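Long-range contacts in beta-fructofuranosidase (Arthrobacter, PDB 3WPU), which belongs to the levansucrase/invertase family of the beta-fructosidase clan, whose members are built around a five-bladed beta-propeller: residues 363-368 / 397-402; 28-33 / 359-364; 76-81 / 95-100; 112-117 / 161-166. All blocks are in the same frame, centred on the assembly; numbering follows the deposited sequence.

Contact 1. Residues 363-368 / 397-402; sequences GLDGPE and TNLNFL
Two irregular backbones meet here, Pro367 lying across from Thr397 with CA atoms 5.9 Å apart and Gly366 facing Leu399 at a wider spacing. No hydrogen bond passes directly between the segments. Both are connecting loops around an antiparallel sheet of the beta-propeller fold: segment 363-368 leads into strand 369-375, whereas the loop holding 397-402 comes after strand 391-394. The second loop is shaped by a type I beta turn from Asn398 to Phe401, closed by Phe401 N on Asn398 O. An Asx turn is superposed on it, since Asn398 OD1 accepts from Asn400 N at 2.9 Å. This fold of the chain presents Leu399 to the facing loop.

Leu399 buries the largest share of the contact, touching the facing loop through its CD2 branch. This methyl lies 3.9 Å from Gly366 C and equally close to Asp365 OD2, as the leucine and aspartate side chains slide past each other in opposite directions. The polar end of Asp365 is engaged by Arg357, which forms a salt bridge with OD1 through NE; Gly366 N adds only a weak bond to OD1. Arg357 also reaches Phe401 O through NH2, linking the two loops from outside.

At the other end Thr397 OG1 is anti to the carbonyl carbon (chi1 -64°), which places it 3.4 Å from Pro367 CB. Its hydroxyl is hydrogen-bonded to Asn395 O. A water completes the junction, accepting from Glu368 N at 2.7 Å and donating to Thr397 OG1 at 2.7 Å.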
loop_
_atom_site.group_PDB
_atom_site.type_symbol
_atom_site.label_atom_id
_atom_site.label_comp_id
_atom_site.label_asym_id
_atom_site.label_seq_id
_atom_site.Cartn_x
_atom_site.Cartn_y
_atom_site.Cartn_z
ATOM N N GLY A 363 -5.798 23.229 10.354
ATOM C CA GLY A 363 -7.240 23.202 10.546
ATOM C C GLY A 363 -7.864 21.819 10.348
ATOM O O GLY A 363 -9.041 21.639 10.627
ATOM N N LEU A 364 -7.075 20.848 9.893
ATOM C CA LEU A 364 -7.577 19.498 9.631
ATOM C C LEU A 364 -6.937 18.487 10.567
ATOM O O LEU A 364 -5.933 18.772 11.224
ATOM C CB LEU A 364 -7.319 19.111 8.170
ATOM C CG LEU A 364 -7.847 20.065 7.105
ATOM C CD1 LEU A 364 -7.516 19.524 5.723
ATOM C CD2 LEU A 364 -9.343 20.262 7.240
ATOM N N ASP A 365 -7.533 17.301 10.663
ATOM C CA ASP A 365 -7.066 16.310 11.616
ATOM C C ASP A 365 -7.727 14.973 11.259
ATOM O O ASP A 365 -8.847 14.927 10.762
ATOM C CB ASP A 365 -7.467 16.742 13.032
ATOM C CG ASP A 365 -6.509 16.272 14.096
ATOM O OD1 ASP A 365 -5.461 15.684 13.783
ATOM O OD2 ASP A 365 -6.839 16.517 15.265
ATOM N N GLY A 366 -7.034 13.894 11.553
ATOM C CA GLY A 366 -7.601 12.569 11.366
ATOM C C GLY A 366 -6.631 11.505 11.830
ATOM O O GLY A 366 -5.457 11.801 12.050
ATOM N N PRO A 367 -7.104 10.253 11.915
ATOM C CA PRO A 367 -6.237 9.174 12.366
ATOM C C PRO A 367 -5.192 8.768 11.350
ATOM O O PRO A 367 -5.376 8.931 10.131
ATOM C CB PRO A 367 -7.217 8.008 12.593
ATOM C CG PRO A 367 -8.389 8.311 11.720
ATOM C CD PRO A 367 -8.488 9.797 11.653
ATOM N N GLU A 368 -4.128 8.155 11.828
ATOM C CA GLU A 368 -3.262 7.360 10.954
ATOM C C GLU A 368 -4.066 6.247 10.302
ATOM O O GLU A 368 -4.910 5.655 10.969
ATOM C CB GLU A 368 -2.200 6.654 11.790
ATOM C CG GLU A 368 -1.276 7.580 12.565
ATOM C CD GLU A 368 -0.041 8.020 11.788
ATOM O OE1 GLU A 368 0.612 7.188 11.155
ATOM O OE2 GLU A 368 0.322 9.203 11.845
ATOM N N THR A 397 -7.622 6.278 17.992
ATOM C CA THR A 397 -7.163 7.654 17.991
ATOM C C THR A 397 -8.148 8.518 18.760
ATOM O O THR A 397 -9.349 8.468 18.509
ATOM C CB THR A 397 -7.120 8.203 16.526
ATOM O OG1 THR A 397 -6.154 7.480 15.765
ATOM C CG2 THR A 397 -6.758 9.697 16.497
ATOM N N ASN A 398 -7.632 9.295 19.721
ATOM C CA ASN A 398 -8.421 10.341 20.333
ATOM C C ASN A 398 -8.083 11.679 19.728
ATOM O O ASN A 398 -7.038 12.254 20.037
ATOM C CB ASN A 398 -8.208 10.390 21.861
ATOM C CG ASN A 398 -9.323 11.170 22.561
ATOM O OD1 ASN A 398 -9.825 12.153 22.021
ATOM N ND2 ASN A 398 -9.723 10.727 23.762
ATOM N N LEU A 399 -8.963 12.191 18.859
ATOM C CA LEU A 399 -8.685 13.467 18.178
ATOM C C LEU A 399 -8.735 14.662 19.115
ATOM O O LEU A 399 -8.272 15.738 18.746
ATOM C CB LEU A 399 -9.613 13.694 16.978
ATOM C CG LEU A 399 -9.387 12.802 15.756
ATOM C CD1 LEU A 399 -10.371 13.239 14.679
ATOM C CD2 LEU A 399 -7.961 12.829 15.227
ATOM N N ASN A 400 -9.255 14.457 20.337
ATOM C CA ASN A 400 -9.285 15.502 21.348
ATOM C C ASN A 400 -7.934 15.738 22.017
ATOM O O ASN A 400 -7.795 16.686 22.784
ATOM C CB ASN A 400 -10.342 15.202 22.417
ATOM C CG ASN A 400 -11.699 14.932 21.808
ATOM O OD1 ASN A 400 -12.219 13.811 21.875
ATOM N ND2 ASN A 400 -12.248 15.933 21.176
ATOM N N PHE A 401 -6.946 14.905 21.711
ATOM C CA PHE A 401 -5.595 15.053 22.242
ATOM C C PHE A 401 -4.567 15.035 21.121
ATOM O O PHE A 401 -4.833 14.544 20.001
ATOM C CB PHE A 401 -5.319 13.959 23.281
ATOM C CG PHE A 401 -6.239 14.030 24.464
ATOM C CD1 PHE A 401 -5.984 14.929 25.490
ATOM C CD2 PHE A 401 -7.368 13.244 24.537
ATOM C CE1 PHE A 401 -6.841 15.030 26.567
ATOM C CE2 PHE A 401 -8.226 13.329 25.613
ATOM C CZ PHE A 401 -7.965 14.224 26.635
ATOM N N LEU A 402 -3.418 15.644 21.399
ATOM C CA LEU A 402 -2.323 15.700 20.444
ATOM C C LEU A 402 -1.919 14.273 20.026
ATOM O O LEU A 402 -2.019 13.320 20.801
ATOM C CB LEU A 402 -1.120 16.444 21.036
ATOM C CG LEU A 402 -1.353 17.921 21.429
ATOM C CD1 LEU A 402 -0.083 18.491 22.037
ATOM C CD2 LEU A 402 -1.771 18.744 20.223
HETATM O O HOH W 1 -3.788 7.542 14.486
#

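Contact 2. Residues 28-33 / 359-364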
loop_
_atom_site.group_PDB
_atom_site.type_symbol
_atom_site.label_atom_id
_atom_site.label_comp_id
_atom_site.label_asym_id
_atom_site.label_seq_id
_atom_site.Cartn_x
_atom_site.Cartn_y
_atom_site.Cartn_z
ATOM N N TRP A 28 -9.974 15.451 -2.875
ATOM C CA TRP A 28 -10.348 15.165 -1.498
ATOM C C TRP A 28 -10.318 16.524 -0.824
ATOM O O TRP A 28 -9.242 17.080 -0.626
ATOM C CB TRP A 28 -9.345 14.216 -0.853
ATOM C CG TRP A 28 -9.669 13.799 0.537
ATOM C CD1 TRP A 28 -10.897 13.796 1.131
ATOM C CD2 TRP A 28 -8.753 13.271 1.520
ATOM N NE1 TRP A 28 -10.796 13.343 2.425
ATOM C CE2 TRP A 28 -9.505 12.961 2.657
ATOM C CE3 TRP A 28 -7.390 12.963 1.505
ATOM C CZ2 TRP A 28 -8.927 12.435 3.806
ATOM C CZ3 TRP A 28 -6.818 12.471 2.665
ATOM C CH2 TRP A 28 -7.593 12.173 3.764
ATOM N N THR A 29 -11.493 17.100 -0.586
ATOM C CA THR A 29 -11.555 18.533 -0.285
ATOM C C THR A 29 -11.391 18.787 1.202
ATOM O O THR A 29 -11.507 17.877 2.000
ATOM C CB THR A 29 -12.884 19.165 -0.712
ATOM O OG1 THR A 29 -13.946 18.654 0.106
ATOM C CG2 THR A 29 -13.192 18.861 -2.185
ATOM N N ARG A 30 -11.200 20.055 1.582
ATOM C CA ARG A 30 -11.174 20.415 3.008
ATOM C C ARG A 30 -12.536 20.155 3.666
ATOM O O ARG A 30 -12.591 19.687 4.785
ATOM C CB ARG A 30 -10.732 21.866 3.188
ATOM C CG ARG A 30 -9.262 22.065 2.863
ATOM C CD ARG A 30 -8.763 23.476 3.160
ATOM N NE ARG A 30 -8.905 23.919 4.546
ATOM C CZ ARG A 30 -8.002 23.731 5.503
ATOM N NH1 ARG A 30 -6.883 23.058 5.262
ATOM N NH2 ARG A 30 -8.227 24.206 6.720
ATOM N N ALA A 31 -13.630 20.411 2.946
ATOM C CA ALA A 31 -14.966 20.138 3.440
ATOM C C ALA A 31 -15.123 18.641 3.722
ATOM O O ALA A 31 -15.668 18.253 4.765
ATOM C CB ALA A 31 -16.004 20.607 2.422
ATOM N N ASP A 32 -14.614 17.813 2.815
ATOM C CA ASP A 32 -14.635 16.341 2.967
ATOM C C ASP A 32 -13.827 15.965 4.223
ATOM O O ASP A 32 -14.309 15.266 5.106
ATOM C CB ASP A 32 -14.030 15.649 1.721
ATOM C CG ASP A 32 -14.906 15.767 0.454
ATOM O OD1 ASP A 32 -16.127 16.021 0.557
ATOM O OD2 ASP A 32 -14.337 15.545 -0.643
ATOM N N ALA A 33 -12.598 16.448 4.286
ATOM C CA ALA A 33 -11.699 16.077 5.359
ATOM C C ALA A 33 -12.222 16.539 6.717
ATOM O O ALA A 33 -11.939 15.898 7.755
ATOM C CB ALA A 33 -10.291 16.618 5.074
ATOM N N THR A 359 0.503 14.718 8.841
ATOM C CA THR A 359 0.590 15.266 7.511
ATOM C C THR A 359 -0.669 16.023 7.102
ATOM O O THR A 359 -0.685 16.623 6.037
ATOM C CB THR A 359 0.856 14.150 6.487
ATOM O OG1 THR A 359 -0.063 13.088 6.721
ATOM C CG2 THR A 359 2.258 13.628 6.612
ATOM N N PHE A 360 -1.725 16.010 7.915
ATOM C CA PHE A 360 -2.883 16.845 7.644
ATOM C C PHE A 360 -2.556 18.333 7.739
ATOM O O PHE A 360 -1.824 18.769 8.625
ATOM C CB PHE A 360 -4.074 16.527 8.567
ATOM C CG PHE A 360 -4.852 15.300 8.158
ATOM C CD1 PHE A 360 -5.713 15.343 7.055
ATOM C CD2 PHE A 360 -4.775 14.116 8.880
ATOM C CE1 PHE A 360 -6.445 14.218 6.693
ATOM C CE2 PHE A 360 -5.498 12.987 8.511
ATOM C CZ PHE A 360 -6.336 13.042 7.398
ATOM N N ALA A 361 -3.137 19.107 6.829
ATOM C CA ALA A 361 -2.938 20.553 6.801
ATOM C C ALA A 361 -3.554 21.275 7.986
ATOM O O ALA A 361 -4.435 20.751 8.692
ATOM C CB ALA A 361 -3.542 21.110 5.538
ATOM N N ALA A 362 -3.159 22.540 8.123
ATOM C CA ALA A 362 -3.718 23.387 9.151
ATOM C C ALA A 362 -5.240 23.352 9.163
ATOM O O ALA A 362 -5.893 23.401 8.122
ATOM C CB ALA A 362 -3.211 24.818 9.005
ATOM N N GLY A 363 -5.798 23.229 10.354
ATOM C CA GLY A 363 -7.240 23.202 10.546
ATOM C C GLY A 363 -7.864 21.819 10.348
ATOM O O GLY A 363 -9.041 21.639 10.627
ATOM N N LEU A 364 -7.075 20.848 9.893
ATOM C CA LEU A 364 -7.577 19.498 9.631
ATOM C C LEU A 364 -6.937 18.487 10.567
ATOM O O LEU A 364 -5.933 18.772 11.224
ATOM C CB LEU A 364 -7.319 19.111 8.170
ATOM C CG LEU A 364 -7.847 20.065 7.105
ATOM C CD1 LEU A 364 -7.516 19.524 5.723
ATOM C CD2 LEU A 364 -9.343 20.262 7.240
#
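Arg30 runs extended through chi2 and then bends at chi3 (59°), a turn that carries its guanidinium to the carbonyl of Ala362. NH1 and NH2 grip that one oxygen end-on: Arg30 NH2 lies 2.8 Å and Arg30 NH1 3.0 Å from Ala362 O, which sits in the guanidinium plane. Leu364 covers one face of the same group, with its CD2 over the centre and its CD1 3.6 Å from Arg30 NH1. Ala361 CB lies at the edge. Two further partners, Glu291 in a salt bridge with NE and Cys332 O bonded to NH1, fix the rotation of the planar group; Cys332 is itself in a disulfide with Cys276.

The gripped oxygen belongs to the central peptide of a type II beta turn, Ala361 to Leu364, in which Gly363 takes the positive phi (84°). This turn lies in the propeller loop between strands 348-355 and 369-375, and helix 30-38 packs against it. The helix is started by a capping box: Asp32 N donates to Thr29 OG1 at 2.9 Å, and Thr29 N returns a bond to Asp32 OD2.

The rest of the contact is apolar. Ala33 CB stands 4.1 Å from Leu364 CD1 and also lies over a face of the Trp28 indole, toward its rim. Trp28 CH2 reaches Phe360 CE1 at 3.8 Å, the two ring planes inclined at 70°, while Trp28 NE1 is bonded to Ser389 O.

Contact 3. Residues 76-81 / 95-100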
loop_
_atom_site.group_PDB
_atom_site.type_symbol
_atom_site.label_atom_id
_atom_site.label_comp_id
_atom_site.label_asym_id
_atom_site.label_seq_id
_atom_site.Cartn_x
_atom_site.Cartn_y
_atom_site.Cartn_z
ATOM N N ASP A 76 6.802 -1.925 4.952
ATOM C CA ASP A 76 5.886 -2.085 3.805
ATOM C C ASP A 76 6.085 -3.446 3.129
ATOM O O ASP A 76 7.201 -3.802 2.772
ATOM C CB ASP A 76 6.094 -1.052 2.717
ATOM C CG ASP A 76 6.059 0.377 3.191
ATOM O OD1 ASP A 76 5.970 0.671 4.389
ATOM O OD2 ASP A 76 6.153 1.233 2.300
ATOM N N THR A 77 4.991 -4.179 2.944
ATOM C CA THR A 77 5.025 -5.523 2.421
ATOM C C THR A 77 3.988 -5.628 1.306
ATOM O O THR A 77 2.911 -5.009 1.374
ATOM C CB THR A 77 4.777 -6.530 3.538
ATOM O OG1 THR A 77 5.869 -6.403 4.484
ATOM C CG2 THR A 77 4.661 -7.944 3.022
ATOM N N TRP A 78 4.315 -6.435 0.312
ATOM C CA TRP A 78 3.364 -6.757 -0.760
ATOM C C TRP A 78 3.431 -8.203 -1.236
ATOM O O TRP A 78 4.495 -8.835 -1.243
ATOM C CB TRP A 78 3.496 -5.814 -1.947
ATOM C CG TRP A 78 4.861 -5.707 -2.582
ATOM C CD1 TRP A 78 5.301 -6.353 -3.699
ATOM C CD2 TRP A 78 5.927 -4.856 -2.164
ATOM N NE1 TRP A 78 6.587 -5.953 -4.008
ATOM C CE2 TRP A 78 7.000 -5.048 -3.058
ATOM C CE3 TRP A 78 6.096 -3.973 -1.081
ATOM C CZ2 TRP A 78 8.223 -4.371 -2.920
ATOM C CZ3 TRP A 78 7.288 -3.293 -0.963
ATOM C CH2 TRP A 78 8.359 -3.526 -1.857
ATOM N N PRO A 79 2.270 -8.727 -1.681
ATOM C CA PRO A 79 2.199 -10.088 -2.215
ATOM C C PRO A 79 2.597 -10.135 -3.696
ATOM O O PRO A 79 2.847 -9.113 -4.301
ATOM C CB PRO A 79 0.707 -10.425 -2.062
ATOM C CG PRO A 79 0.035 -9.121 -2.286
ATOM C CD PRO A 79 0.948 -8.081 -1.664
ATOM N N LEU A 80 2.655 -11.335 -4.240
ATOM C CA LEU A 80 2.800 -11.535 -5.664
ATOM C C LEU A 80 1.396 -11.503 -6.268
ATOM O O LEU A 80 0.499 -12.222 -5.794
ATOM C CB LEU A 80 3.444 -12.888 -5.886
ATOM C CG LEU A 80 4.023 -13.238 -7.220
ATOM C CD1 LEU A 80 4.860 -12.074 -7.752
ATOM C CD2 LEU A 80 4.867 -14.503 -7.013
ATOM N N THR A 81 1.196 -10.686 -7.304
ATOM C CA THR A 81 -0.130 -10.455 -7.833
ATOM C C THR A 81 -0.211 -10.648 -9.322
ATOM O O THR A 81 0.795 -10.642 -10.010
ATOM C CB THR A 81 -0.623 -9.032 -7.508
ATOM O OG1 THR A 81 0.325 -8.051 -7.967
ATOM C CG2 THR A 81 -0.792 -8.869 -6.005
ATOM N N ILE A 95 4.730 -16.240 -1.349
ATOM C CA ILE A 95 5.913 -15.402 -1.461
ATOM C C ILE A 95 5.480 -13.946 -1.285
ATOM O O ILE A 95 4.539 -13.479 -1.933
ATOM C CB ILE A 95 6.595 -15.550 -2.845
ATOM C CG1 ILE A 95 7.155 -16.959 -3.033
ATOM C CG2 ILE A 95 7.692 -14.493 -3.019
ATOM C CD1 ILE A 95 7.454 -17.300 -4.471
ATOM N N ILE A 96 6.164 -13.243 -0.387
ATOM C CA ILE A 96 5.947 -11.802 -0.197
ATOM C C ILE A 96 7.260 -11.048 -0.308
ATOM O O ILE A 96 8.353 -11.615 -0.092
ATOM C CB ILE A 96 5.260 -11.481 1.131
ATOM C CG1 ILE A 96 6.130 -11.954 2.295
ATOM C CG2 ILE A 96 3.851 -12.080 1.143
ATOM C CD1 ILE A 96 5.606 -11.593 3.676
ATOM N N PHE A 97 7.126 -9.776 -0.657
ATOM C CA PHE A 97 8.237 -8.823 -0.700
ATOM C C PHE A 97 8.033 -7.796 0.376
ATOM O O PHE A 97 6.895 -7.366 0.613
ATOM C CB PHE A 97 8.280 -8.126 -2.060
ATOM C CG PHE A 97 8.705 -9.022 -3.182
ATOM C CD1 PHE A 97 10.046 -9.235 -3.445
ATOM C CD2 PHE A 97 7.765 -9.635 -3.979
ATOM C CE1 PHE A 97 10.454 -10.048 -4.486
ATOM C CE2 PHE A 97 8.164 -10.447 -5.029
ATOM C CZ PHE A 97 9.500 -10.654 -5.280
ATOM N N SER A 98 9.124 -7.403 1.040
ATOM C CA SER A 98 9.071 -6.427 2.108
ATOM C C SER A 98 10.242 -5.456 2.065
ATOM O O SER A 98 11.357 -5.830 1.676
ATOM C CB SER A 98 9.147 -7.103 3.482
ATOM O OG SER A 98 8.127 -8.063 3.714
ATOM N N LEU A 99 10.006 -4.221 2.525
ATOM C CA LEU A 99 11.092 -3.317 2.848
ATOM C C LEU A 99 11.701 -3.827 4.149
ATOM O O LEU A 99 10.969 -4.113 5.102
ATOM C CB LEU A 99 10.613 -1.872 3.048
ATOM C CG LEU A 99 9.962 -1.212 1.828
ATOM C CD1 LEU A 99 9.822 0.275 2.050
ATOM C CD2 LEU A 99 10.763 -1.534 0.581
ATOM N N VAL A 100 13.007 -4.019 4.126
ATOM C CA VAL A 100 13.739 -4.483 5.319
ATOM C C VAL A 100 14.948 -3.593 5.573
ATOM O O VAL A 100 15.501 -2.986 4.657
ATOM C CB VAL A 100 14.155 -5.972 5.202
ATOM C CG1 VAL A 100 12.935 -6.886 5.012
ATOM C CG2 VAL A 100 15.148 -6.204 4.079
HETATM O O HOH W 2 1.876 -13.686 -2.614
#
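Trp78 and Phe97 form the tight centre of this antiparallel strand pair in the propeller sheet. They are a hydrogen-bonded pair: Trp78 N meets Phe97 O at 2.8 Å and Phe97 N returns to Trp78 O at 2.9 Å. Chi1 of Trp78 (56°) sets CG between the backbone N and the carbonyl carbon, folding the indole back over its neighbour. Phe97 CB thus makes a CH-pi contact with the five-membered ring of Trp78, 3.6 Å from its centroid; the phenyl ring itself is slid aside and hardly overlaps the indole. On the opposite face, Ser98 OG donates to Thr77 OG1 at 2.9 Å, a hydroxyl also hydrogen-bonded to Trp75 O. The Asp76 end stays closed, Leu99 N donating to Asp76 O at 2.8 Å, while the Asp76 carboxylate bonds to Ser422 OG and to a glycerol, probably from the crystallisation liquor.

Beyond Pro79 the ladder opens. There a water takes the place of a direct link, accepting from Leu80 N and donating to Ile95 O.

Trp78 NE1, 3.4 Å from Phe97 CB, is buried with no partner in the model, which implies that here the indole serves as an apolar surface rather than a donor.

Contact 4. Residues 112-117 / 161-166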
loop_
_atom_site.group_PDB
_atom_site.type_symbol
_atom_site.label_atom_id
_atom_site.label_comp_id
_atom_site.label_asym_id
_atom_site.label_seq_id
_atom_site.Cartn_x
_atom_site.Cartn_y
_atom_site.Cartn_z
ATOM N N VAL A 112 16.646 5.590 5.013
ATOM C CA VAL A 112 17.816 5.825 4.149
ATOM C C VAL A 112 18.725 4.615 3.965
ATOM O O VAL A 112 19.713 4.705 3.221
ATOM C CB VAL A 112 18.635 7.079 4.525
ATOM C CG1 VAL A 112 17.780 8.321 4.381
ATOM C CG2 VAL A 112 19.209 6.978 5.932
ATOM N N PHE A 113 18.361 3.489 4.593
ATOM C CA PHE A 113 19.088 2.228 4.480
ATOM C C PHE A 113 18.179 1.075 4.066
ATOM O O PHE A 113 18.516 -0.086 4.238
ATOM C CB PHE A 113 19.775 1.901 5.818
ATOM C CG PHE A 113 20.689 2.981 6.298
ATOM C CD1 PHE A 113 21.828 3.311 5.588
ATOM C CD2 PHE A 113 20.405 3.677 7.457
ATOM C CE1 PHE A 113 22.651 4.344 6.010
ATOM C CE2 PHE A 113 21.228 4.704 7.887
ATOM C CZ PHE A 113 22.357 5.028 7.163
ATOM N N ALA A 114 17.057 1.411 3.418
ATOM C CA ALA A 114 16.017 0.440 3.100
ATOM C C ALA A 114 16.390 -0.376 1.881
ATOM O O ALA A 114 16.952 0.154 0.918
ATOM C CB ALA A 114 14.708 1.149 2.824
ATOM N N LYS A 115 16.045 -1.656 1.948
ATOM C CA LYS A 115 16.222 -2.590 0.835
ATOM C C LYS A 115 15.006 -3.508 0.720
ATOM O O LYS A 115 14.230 -3.634 1.648
ATOM C CB LYS A 115 17.484 -3.418 1.058
ATOM C CG LYS A 115 18.735 -2.579 1.204
ATOM C CD LYS A 115 19.926 -3.460 1.540
ATOM C CE LYS A 115 21.125 -2.607 1.866
ATOM N NZ LYS A 115 22.285 -3.492 2.088
ATOM N N ILE A 116 14.796 -4.085 -0.456
ATOM C CA ILE A 116 13.750 -5.067 -0.626
ATOM C C ILE A 116 14.270 -6.465 -0.342
ATOM O O ILE A 116 15.269 -6.915 -0.921
ATOM C CB ILE A 116 13.111 -5.003 -2.033
ATOM C CG1 ILE A 116 12.404 -3.658 -2.178
ATOM C CG2 ILE A 116 12.180 -6.187 -2.229
ATOM C CD1 ILE A 116 11.941 -3.340 -3.590
ATOM N N GLY A 117 13.550 -7.151 0.547
ATOM C CA GLY A 117 13.792 -8.545 0.873
ATOM C C GLY A 117 12.561 -9.369 0.544
ATOM O O GLY A 117 11.560 -8.835 0.062
ATOM N N THR A 161 18.565 3.457 -1.855
ATOM C CA THR A 161 17.583 2.556 -1.254
ATOM C C THR A 161 16.614 2.031 -2.268
ATOM O O THR A 161 16.492 2.563 -3.362
ATOM C CB THR A 161 16.738 3.248 -0.195
ATOM O OG1 THR A 161 15.975 4.321 -0.768
ATOM C CG2 THR A 161 17.600 3.807 0.871
ATOM N N GLN A 162 15.934 0.974 -1.855
ATOM C CA GLN A 162 14.764 0.454 -2.527
ATOM C C GLN A 162 13.581 0.700 -1.611
ATOM O O GLN A 162 13.594 0.337 -0.430
ATOM C CB GLN A 162 14.889 -1.023 -2.866
ATOM C CG GLN A 162 16.074 -1.354 -3.752
ATOM C CD GLN A 162 17.090 -2.249 -3.078
ATOM O OE1 GLN A 162 16.728 -3.123 -2.313
ATOM N NE2 GLN A 162 18.363 -2.070 -3.411
ATOM N N TRP A 163 12.603 1.410 -2.149
ATOM C CA TRP A 163 11.350 1.704 -1.460
ATOM C C TRP A 163 10.186 0.927 -2.132
ATOM O O TRP A 163 10.435 0.166 -3.074
ATOM C CB TRP A 163 11.172 3.226 -1.414
ATOM C CG TRP A 163 11.987 3.944 -0.344
ATOM C CD1 TRP A 163 12.869 3.401 0.546
ATOM C CD2 TRP A 163 11.969 5.344 -0.097
ATOM N NE1 TRP A 163 13.388 4.396 1.362
ATOM C CE2 TRP A 163 12.848 5.599 0.987
ATOM C CE3 TRP A 163 11.265 6.408 -0.652
ATOM C CZ2 TRP A 163 13.057 6.897 1.487
ATOM C CZ3 TRP A 163 11.463 7.708 -0.138
ATOM C CH2 TRP A 163 12.351 7.928 0.926
ATOM N N SER A 164 8.938 1.144 -1.683
ATOM C CA SER A 164 7.800 0.251 -1.922
ATOM C C SER A 164 7.372 0.208 -3.374
ATOM O O SER A 164 7.621 1.120 -4.130
ATOM C CB SER A 164 6.571 0.673 -1.086
ATOM O OG SER A 164 5.609 -0.373 -1.014
ATOM N N GLY A 165 6.708 -0.874 -3.712
ATOM C CA GLY A 165 6.066 -1.014 -5.009
ATOM C C GLY A 165 5.097 -2.172 -4.966
ATOM O O GLY A 165 4.201 -2.224 -4.107
ATOM N N SER A 166 5.242 -3.082 -5.930
ATOM C CA SER A 166 4.339 -4.207 -6.146
ATOM C C SER A 166 5.083 -5.243 -7.000
ATOM O O SER A 166 6.190 -4.967 -7.497
ATOM C CB SER A 166 3.066 -3.751 -6.869
ATOM O OG SER A 166 3.413 -2.986 -8.005
HETATM O O HOH W 3 17.461 -5.838 -2.103
#
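A junction between successive blades of the beta-propeller is the probable setting of this contact, in which Ala114 and Ile116, around the start of strand 115-122, meet strand 159-169 at Thr161 to Trp163. The two short strand segments run at 61° to each other, so no regular ladder forms. One backbone bond links them, Gln162 N to Ala114 O at 3.1 Å.

The Gln162 side chain supplies the second link. Its chain bends at chi2 (116°), bringing OE1 to the backbone N of Ile116: Ile116 N donates to Gln162 OE1 at 2.8 Å, in the carbonyl plane and nearly straight. A water donates both to this oxygen and to Ile116 O, while NE2 is held by Thr148, so both ends of the amide are fixed. The aliphatic part of Gln162 is covered by Ile116, whose CG1 lies 3.7 Å from Gln162 CB.

Beside this polar link, the Thr161 methyl CG2 packs 3.3 Å from Val112 O, and Ala114 CB meets Trp163 CD1 at the edge of the indole, 3.7 Å away. Ala114 CB also lies 3.5 Å from Gln162 O, a buried oxygen with no partner in the model. His111 O accepts from Trp163 NE1.

Strand 174-184 flanks the contact, with Phe179 against Ile116 and Val182 against Thr161; from strand 72-81, Trp75 touches Ala114 and Trp78 touches Ile116.

How the contacts relate
The four contacts fall into two touching pairs. Contacts 1 and 2 share Gly363 and Leu364, their centres about 11 Å apart; Phe360 CD2 of contact 2 packs 3.5 Å from Gly366 N of contact 1. Contacts 3 and 4, about 10 Å apart between centres, are joined in one sheet, where Val100 N lies 2.8 Å from Lys115 O in a probable hydrogen bond, and Trp78 CD1 packs 3.4 Å from Ser166 CA. Glycerol, probably from the crystallisation liquor, is bound beside this second pair, hydrogen-bonded to Asp76 OD2 and Ser164 N and near Trp163. The pairs do not touch: contacts 1 and 3 have centres about 30 Å and nearest atoms about 11 Å apart.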